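Local coordinates for protein MlnE (Bacillus amyloliquefaciens subsp. plantarum, PDB 5D2E) that carries an N-terminal B-type ketoreductase of the macrolactin polyketide assembly line, which binds NADP and probably reduces the beta-keto group of the growing chain, at residues Glu396-Leu409 / Arg435-Trp449. Sequence-based numbering, arbitrary orientation.
Sequences EEEPLDFFVMFSSL and RSMKGRPGKTLSINW. With NAP (NADP nicotinamide-adenine-dinucleotide phosphate), chain B.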
loop_
_atom_site.group_PDB
_atom_site.type_symbol
_atom_site.label_atom_id
_atom_site.label_comp_id
_atom_site.label_asym_id
_atom_site.label_seq_id
_atom_site.Cartn_x
_atom_site.Cartn_y
_atom_site.Cartn_z
ATOM N N GLU A 396 -15.333 -10.748 -10.382
ATOM C CA GLU A 396 -15.765 -11.528 -9.232
ATOM C C GLU A 396 -16.180 -12.970 -9.583
ATOM O O GLU A 396 -15.774 -13.905 -8.913
ATOM C CB GLU A 396 -16.966 -10.822 -8.587
ATOM C CG GLU A 396 -17.478 -11.534 -7.376
ATOM C CD GLU A 396 -18.357 -10.662 -6.505
ATOM O OE1 GLU A 396 -18.421 -9.419 -6.704
ATOM O OE2 GLU A 396 -18.992 -11.252 -5.602
ATOM N N GLU A 397 -16.986 -13.108 -10.643
ATOM C CA GLU A 397 -17.512 -14.415 -11.078
ATOM C C GLU A 397 -16.573 -15.172 -12.054
ATOM O O GLU A 397 -16.922 -16.250 -12.512
ATOM C CB GLU A 397 -18.887 -14.265 -11.759
ATOM C CG GLU A 397 -19.958 -13.475 -11.020
ATOM C CD GLU A 397 -20.311 -14.070 -9.665
ATOM O OE1 GLU A 397 -20.105 -15.288 -9.468
ATOM O OE2 GLU A 397 -20.783 -13.327 -8.774
ATOM N N GLU A 398 -15.407 -14.636 -12.415
ATOM C CA GLU A 398 -14.553 -15.308 -13.367
ATOM C C GLU A 398 -13.683 -16.356 -12.693
ATOM O O GLU A 398 -13.280 -16.206 -11.511
ATOM C CB GLU A 398 -13.739 -14.296 -14.187
ATOM C CG GLU A 398 -14.612 -13.398 -15.064
ATOM C CD GLU A 398 -15.465 -14.195 -16.058
ATOM O OE1 GLU A 398 -14.881 -15.038 -16.752
ATOM O OE2 GLU A 398 -16.697 -13.998 -16.107
ATOM N N PRO A 399 -13.413 -17.458 -13.416
ATOM C CA PRO A 399 -12.647 -18.577 -12.849
ATOM C C PRO A 399 -11.132 -18.244 -12.895
ATOM O O PRO A 399 -10.358 -18.839 -13.689
ATOM C CB PRO A 399 -13.003 -19.741 -13.805
ATOM C CG PRO A 399 -13.108 -19.022 -15.168
ATOM C CD PRO A 399 -13.796 -17.718 -14.834
ATOM N N LEU A 400 -10.710 -17.257 -12.095
ATOM C CA LEU A 400 -9.327 -16.821 -12.184
ATOM C C LEU A 400 -8.457 -17.866 -11.521
ATOM O O LEU A 400 -8.705 -18.310 -10.401
ATOM C CB LEU A 400 -9.100 -15.448 -11.503
ATOM C CG LEU A 400 -9.953 -14.282 -11.972
ATOM C CD1 LEU A 400 -9.615 -12.975 -11.225
ATOM C CD2 LEU A 400 -9.798 -14.042 -13.474
ATOM N N ASP A 401 -7.389 -18.205 -12.183
ATOM C CA ASP A 401 -6.314 -18.963 -11.587
ATOM C C ASP A 401 -5.397 -18.074 -10.766
ATOM O O ASP A 401 -4.704 -18.564 -9.867
ATOM C CB ASP A 401 -5.504 -19.666 -12.673
ATOM C CG ASP A 401 -6.321 -20.805 -13.342
ATOM O OD1 ASP A 401 -6.926 -21.562 -12.581
ATOM O OD2 ASP A 401 -6.435 -20.921 -14.584
ATOM N N PHE A 402 -5.304 -16.791 -11.146
ATOM C CA PHE A 402 -4.424 -15.852 -10.425
ATOM C C PHE A 402 -4.869 -14.413 -10.612
ATOM O O PHE A 402 -5.597 -14.050 -11.601
ATOM C CB PHE A 402 -2.919 -16.034 -10.743
ATOM C CG PHE A 402 -2.581 -15.816 -12.185
ATOM C CD1 PHE A 402 -2.476 -14.525 -12.685
ATOM C CD2 PHE A 402 -2.485 -16.895 -13.062
ATOM C CE1 PHE A 402 -2.186 -14.281 -13.994
ATOM C CE2 PHE A 402 -2.202 -16.660 -14.411
ATOM C CZ PHE A 402 -2.074 -15.353 -14.877
ATOM N N PHE A 403 -4.595 -13.640 -9.563
ATOM C CA PHE A 403 -4.849 -12.175 -9.531
ATOM C C PHE A 403 -3.605 -11.648 -8.853
ATOM O O PHE A 403 -3.431 -11.847 -7.641
ATOM C CB PHE A 403 -6.133 -11.883 -8.719
ATOM C CG PHE A 403 -6.577 -10.426 -8.720
ATOM C CD1 PHE A 403 -5.960 -9.506 -7.911
ATOM C CD2 PHE A 403 -7.656 -10.003 -9.474
ATOM C CE1 PHE A 403 -6.389 -8.189 -7.883
ATOM C CE2 PHE A 403 -8.111 -8.691 -9.433
ATOM C CZ PHE A 403 -7.489 -7.783 -8.625
ATOM N N VAL A 404 -2.708 -11.045 -9.634
ATOM C CA VAL A 404 -1.397 -10.647 -9.160
ATOM C C VAL A 404 -1.233 -9.147 -9.304
ATOM O O VAL A 404 -1.448 -8.608 -10.371
ATOM C CB VAL A 404 -0.225 -11.354 -9.876
ATOM C CG1 VAL A 404 1.113 -10.897 -9.300
ATOM C CG2 VAL A 404 -0.352 -12.892 -9.772
ATOM N N MET A 405 -0.948 -8.493 -8.190
ATOM C CA MET A 405 -0.731 -7.069 -8.136
ATOM C C MET A 405 0.787 -6.751 -8.131
ATOM O O MET A 405 1.576 -7.258 -7.317
ATOM C CB MET A 405 -1.444 -6.528 -6.913
ATOM C CG MET A 405 -2.969 -6.643 -7.047
ATOM S SD MET A 405 -3.768 -6.471 -5.436
ATOM C CE MET A 405 -3.440 -8.131 -4.904
ATOM N N PHE A 406 1.194 -5.859 -9.046
ATOM C CA PHE A 406 2.619 -5.380 -9.122
ATOM C C PHE A 406 2.768 -4.182 -8.211
ATOM O O PHE A 406 2.476 -3.022 -8.581
ATOM C CB PHE A 406 2.992 -5.052 -10.581
ATOM C CG PHE A 406 3.293 -6.284 -11.450
ATOM C CD1 PHE A 406 3.071 -7.599 -11.006
ATOM C CD2 PHE A 406 3.813 -6.138 -12.708
ATOM C CE1 PHE A 406 3.387 -8.710 -11.760
ATOM C CE2 PHE A 406 4.124 -7.269 -13.482
ATOM C CZ PHE A 406 3.927 -8.544 -13.012
ATOM N N SER A 407 3.148 -4.484 -6.975
ATOM C CA SER A 407 3.302 -3.484 -5.964
ATOM C C SER A 407 4.778 -3.031 -5.966
ATOM O O SER A 407 5.528 -3.312 -6.905
ATOM C CB SER A 407 2.824 -4.073 -4.626
ATOM O OG SER A 407 2.780 -3.065 -3.631
ATOM N N SER A 408 5.191 -2.315 -4.935
ATOM C CA SER A 408 6.468 -1.704 -4.887
ATOM C C SER A 408 7.018 -1.850 -3.510
ATOM O O SER A 408 6.305 -1.773 -2.503
ATOM C CB SER A 408 6.333 -0.203 -5.269
ATOM O OG SER A 408 7.522 0.500 -4.966
ATOM N N LEU A 409 8.320 -2.056 -3.451
ATOM C CA LEU A 409 9.067 -2.003 -2.259
ATOM C C LEU A 409 8.974 -0.658 -1.529
ATOM O O LEU A 409 9.139 -0.631 -0.300
ATOM C CB LEU A 409 10.517 -2.391 -2.532
ATOM C CG LEU A 409 11.447 -2.726 -1.379
ATOM C CD1 LEU A 409 10.939 -3.935 -0.602
ATOM C CD2 LEU A 409 12.839 -2.978 -1.956
ATOM N N ARG A 435 -9.598 -10.185 -0.756
ATOM C CA ARG A 435 -9.898 -11.270 -1.698
ATOM C C ARG A 435 -10.013 -12.615 -0.966
ATOM O O ARG A 435 -10.846 -13.440 -1.306
ATOM C CB ARG A 435 -8.826 -11.340 -2.810
ATOM C CG ARG A 435 -8.844 -10.086 -3.658
ATOM C CD ARG A 435 -8.149 -10.324 -4.987
ATOM N NE ARG A 435 -9.115 -10.817 -5.979
ATOM C CZ ARG A 435 -9.051 -11.977 -6.588
ATOM N NH1 ARG A 435 -8.106 -12.864 -6.295
ATOM N NH2 ARG A 435 -9.941 -12.237 -7.485
ATOM N N SER A 436 -9.146 -12.808 0.019
ATOM C CA SER A 436 -9.144 -13.962 0.872
ATOM C C SER A 436 -10.457 -14.023 1.651
ATOM O O SER A 436 -11.082 -15.083 1.777
ATOM C CB SER A 436 -7.959 -13.786 1.838
ATOM O OG SER A 436 -7.830 -14.951 2.527
ATOM N N MET A 437 -10.789 -12.920 2.317
ATOM C CA MET A 437 -12.001 -12.849 3.129
ATOM C C MET A 437 -13.219 -13.228 2.303
ATOM O O MET A 437 -14.121 -13.918 2.783
ATOM C CB MET A 437 -12.199 -11.435 3.691
ATOM C CG MET A 437 -13.533 -11.165 4.408
ATOM S SD MET A 437 -13.666 -9.459 5.029
ATOM C CE MET A 437 -14.086 -8.569 3.560
ATOM N N LYS A 438 -13.239 -12.816 1.049
ATOM C CA LYS A 438 -14.377 -13.052 0.209
ATOM C C LYS A 438 -14.326 -14.436 -0.461
ATOM O O LYS A 438 -15.202 -14.748 -1.214
ATOM C CB LYS A 438 -14.520 -11.941 -0.863
ATOM C CG LYS A 438 -14.925 -10.596 -0.375
ATOM C CD LYS A 438 -16.164 -10.636 0.519
ATOM C CE LYS A 438 -16.527 -9.204 0.800
ATOM N NZ LYS A 438 -17.495 -9.051 1.896
ATOM N N GLY A 439 -13.268 -15.198 -0.257
ATOM C CA GLY A 439 -13.130 -16.515 -0.826
ATOM C C GLY A 439 -12.953 -16.522 -2.322
ATOM O O GLY A 439 -13.445 -17.396 -3.023
ATOM N N ARG A 440 -12.229 -15.554 -2.852
ATOM C CA ARG A 440 -11.964 -15.550 -4.300
ATOM C C ARG A 440 -11.135 -16.726 -4.707
ATOM O O ARG A 440 -10.100 -17.043 -4.064
ATOM C CB ARG A 440 -11.214 -14.258 -4.710
ATOM C CG ARG A 440 -11.999 -13.002 -4.536
ATOM C CD ARG A 440 -13.029 -12.760 -5.625
ATOM N NE ARG A 440 -13.516 -11.404 -5.472
ATOM C CZ ARG A 440 -14.607 -11.043 -4.824
ATOM N NH1 ARG A 440 -15.419 -11.948 -4.293
ATOM N NH2 ARG A 440 -14.880 -9.745 -4.695
ATOM N N PRO A 441 -11.508 -17.352 -5.830
ATOM C CA PRO A 441 -10.739 -18.495 -6.260
ATOM C C PRO A 441 -9.374 -18.153 -6.854
ATOM O O PRO A 441 -9.115 -17.015 -7.207
ATOM C CB PRO A 441 -11.642 -19.187 -7.251
ATOM C CG PRO A 441 -12.571 -18.116 -7.732
ATOM C CD PRO A 441 -12.773 -17.198 -6.558
ATOM N N GLY A 442 -8.520 -19.158 -6.913
ATOM C CA GLY A 442 -7.177 -19.023 -7.413
ATOM C C GLY A 442 -6.211 -18.314 -6.463
ATOM O O GLY A 442 -6.529 -18.079 -5.304
ATOM N N LYS A 443 -5.042 -17.989 -6.984
ATOM C CA LYS A 443 -3.961 -17.418 -6.225
ATOM C C LYS A 443 -4.110 -15.891 -6.230
ATOM O O LYS A 443 -4.436 -15.296 -7.286
ATOM C CB LYS A 443 -2.611 -17.848 -6.790
ATOM C CG LYS A 443 -1.453 -17.211 -6.021
ATOM C CD LYS A 443 -0.235 -18.081 -5.805
ATOM C CE LYS A 443 0.648 -17.538 -4.695
ATOM N NZ LYS A 443 0.279 -17.761 -3.279
ATOM N N THR A 444 -4.017 -15.308 -5.045
ATOM C CA THR A 444 -3.978 -13.862 -4.856
ATOM C C THR A 444 -2.570 -13.523 -4.383
ATOM O O THR A 444 -2.061 -14.136 -3.462
ATOM C CB THR A 444 -5.007 -13.429 -3.797
ATOM O OG1 THR A 444 -6.285 -13.555 -4.380
ATOM C CG2 THR A 444 -4.823 -11.975 -3.410
ATOM N N LEU A 445 -1.905 -12.550 -5.047
ATOM C CA LEU A 445 -0.558 -12.213 -4.645
ATOM C C LEU A 445 -0.274 -10.752 -4.980
ATOM O O LEU A 445 -0.662 -10.271 -6.047
ATOM C CB LEU A 445 0.414 -13.073 -5.411
ATOM C CG LEU A 445 1.884 -12.751 -5.264
ATOM C CD1 LEU A 445 2.394 -12.966 -3.860
ATOM C CD2 LEU A 445 2.731 -13.574 -6.216
ATOM N N SER A 446 0.344 -10.054 -4.032
ATOM C CA SER A 446 0.894 -8.764 -4.267
ATOM C C SER A 446 2.391 -8.925 -4.139
ATOM O O SER A 446 2.860 -9.423 -3.122
ATOM C CB SER A 446 0.422 -7.730 -3.208
ATOM O OG SER A 446 0.889 -6.387 -3.537
ATOM N N ILE A 447 3.135 -8.448 -5.165
ATOM C CA ILE A 447 4.589 -8.494 -5.145
ATOM C C ILE A 447 5.192 -7.098 -4.973
ATOM O O ILE A 447 4.942 -6.227 -5.805
ATOM C CB ILE A 447 5.160 -9.092 -6.448
ATOM C CG1 ILE A 447 4.594 -10.470 -6.690
ATOM C CG2 ILE A 447 6.684 -9.094 -6.378
ATOM C CD1 ILE A 447 4.871 -11.060 -8.087
ATOM N N ASN A 448 5.951 -6.884 -3.903
ATOM C CA ASN A 448 6.586 -5.602 -3.707
ATOM C C ASN A 448 7.950 -5.624 -4.498
ATOM O O ASN A 448 9.019 -6.055 -3.971
ATOM C CB ASN A 448 6.877 -5.364 -2.285
ATOM C CG ASN A 448 5.615 -5.342 -1.406
ATOM O OD1 ASN A 448 5.359 -6.302 -0.704
ATOM N ND2 ASN A 448 4.902 -4.229 -1.396
ATOM N N TRP A 449 7.852 -5.200 -5.736
ATOM C CA TRP A 449 9.039 -5.104 -6.602
ATOM C C TRP A 449 9.986 -3.944 -6.246
ATOM O O TRP A 449 9.538 -2.856 -5.934
ATOM C CB TRP A 449 8.596 -4.843 -8.012
ATOM C CG TRP A 449 7.855 -5.917 -8.689
ATOM C CD1 TRP A 449 6.583 -5.812 -9.215
ATOM C CD2 TRP A 449 8.289 -7.247 -8.982
ATOM N NE1 TRP A 449 6.234 -6.968 -9.789
ATOM C CE2 TRP A 449 7.254 -7.873 -9.678
ATOM C CE3 TRP A 449 9.471 -7.967 -8.750
ATOM C CZ2 TRP A 449 7.358 -9.198 -10.182
ATOM C CZ3 TRP A 449 9.598 -9.283 -9.299
ATOM C CH2 TRP A 449 8.513 -9.903 -9.941
HETATM P PA NAP B . 5.175 1.916 -17.056
HETATM O O1A NAP B . 6.031 1.451 -18.265
HETATM O O2A NAP B . 4.698 3.348 -16.889
HETATM O O5B NAP B . 3.848 1.019 -17.203
HETATM C C5B NAP B . 2.713 1.324 -16.402
HETATM C C4B NAP B . 1.572 1.337 -17.389
HETATM O O4B NAP B . 0.365 1.637 -16.655
HETATM C C3B NAP B . 1.673 2.425 -18.493
HETATM O O3B NAP B . 1.865 1.822 -19.776
HETATM C C2B NAP B . 0.307 3.129 -18.457
HETATM O O2B NAP B . -0.196 3.330 -19.749
HETATM C C1B NAP B . -0.544 2.169 -17.593
HETATM N N9A NAP B . -1.598 2.822 -16.828
HETATM C C8A NAP B . -1.475 3.868 -15.924
HETATM N N7A NAP B . -2.708 4.254 -15.442
HETATM C C5A NAP B . -3.609 3.404 -15.976
HETATM C C6A NAP B . -5.044 3.242 -15.907
HETATM N N6A NAP B . -5.739 4.080 -15.069
HETATM N N1A NAP B . -5.648 2.264 -16.719
HETATM C C2A NAP B . -4.899 1.475 -17.512
HETATM N N3A NAP B . -3.546 1.575 -17.625
HETATM C C4A NAP B . -2.876 2.490 -16.916
HETATM O O3 NAP B . 5.875 1.469 -15.653
HETATM P PN NAP B . 6.640 0.070 -15.349
HETATM O O1N NAP B . 8.095 0.346 -15.014
HETATM O O2N NAP B . 6.126 -0.907 -16.374
HETATM O O5D NAP B . 6.016 -0.467 -13.958
HETATM C C5D NAP B . 4.769 -1.211 -14.073
HETATM C C4D NAP B . 4.170 -1.544 -12.699
HETATM O O4D NAP B . 5.119 -2.149 -11.832
HETATM C C3D NAP B . 3.724 -0.247 -12.013
HETATM O O3D NAP B . 2.454 -0.457 -11.422
HETATM C C2D NAP B . 4.806 0.048 -10.990
HETATM O O2D NAP B . 4.311 0.830 -9.866
HETATM C C1D NAP B . 5.361 -1.360 -10.630
HETATM N N1N NAP B . 6.784 -1.255 -10.218
HETATM C C2N NAP B . 7.785 -1.027 -11.145
HETATM C C3N NAP B . 9.148 -0.908 -10.816
HETATM C C7N NAP B . 10.250 -0.668 -11.886
HETATM O O7N NAP B . 11.425 -0.503 -11.548
HETATM N N7N NAP B . 9.998 -0.654 -13.203
HETATM C C4N NAP B . 9.483 -0.995 -9.457
HETATM C C5N NAP B . 8.464 -1.182 -8.514
HETATM C C6N NAP B . 7.122 -1.334 -8.910
HETATM P P2B NAP B . -1.282 4.498 -20.147
HETATM O O1X NAP B . -0.700 5.858 -19.787
HETATM O O2X NAP B . -1.542 4.290 -21.673
HETATM O O3X NAP B . -2.501 4.210 -19.316
HETATM O O HOH W 1 -17.815 -11.213 -2.909
#
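Strands 402-408 and 443-449 pair in parallel, from the bond of Lys443 N to Asp401 O through to that of Leu409 N to Trp449 O. Met405 N bonds Leu445 O at 2.8 Å. The rung from Ser407 N to Ile447 O is weak.

Two aromatic contacts lie on opposite faces of the sheet. The guanidinium of Arg435 lies flat on the Phe403 ring, centres 4.1 Å apart and planes at 10°. The Arg435 chain bends at chi3 (89°), which turns NE and the guanidinium over the ring; CD packs on the same face. Arg435 NH1 also bonds Thr444 OG1 at 2.7 Å, and Arg435 NE forms a salt bridge with Asp392, so the group is held flat. Trp449 turns its pyrrole edge to the face of Phe406, with planes at 89°. Its NE1 sits 3.4 Å from Phe406 CG.

Among the polar groups, Asn448 ND2 reaches Ser408 O at 3.0 Å, from above the carbonyl plane. Gln494 bonds Asn448 OD1. Asp429 of helix 419-437 binds the side chains of Ser407, Ser446 and Asn448. At the outer end, Glu396 stacks on the Arg440 guanidinium. Their salt bridge is long, by charge alone; a water links OE2 to NH1. Asp392 also bridges Arg440 NE.

Ser407 O lies 3.2 Å from NAP C6N, and Trp449 O 3.3 Å from NAP C5N. This beta-alpha-beta unit of the Rossmann-type ketoreductase fold forms part of the NADP pocket.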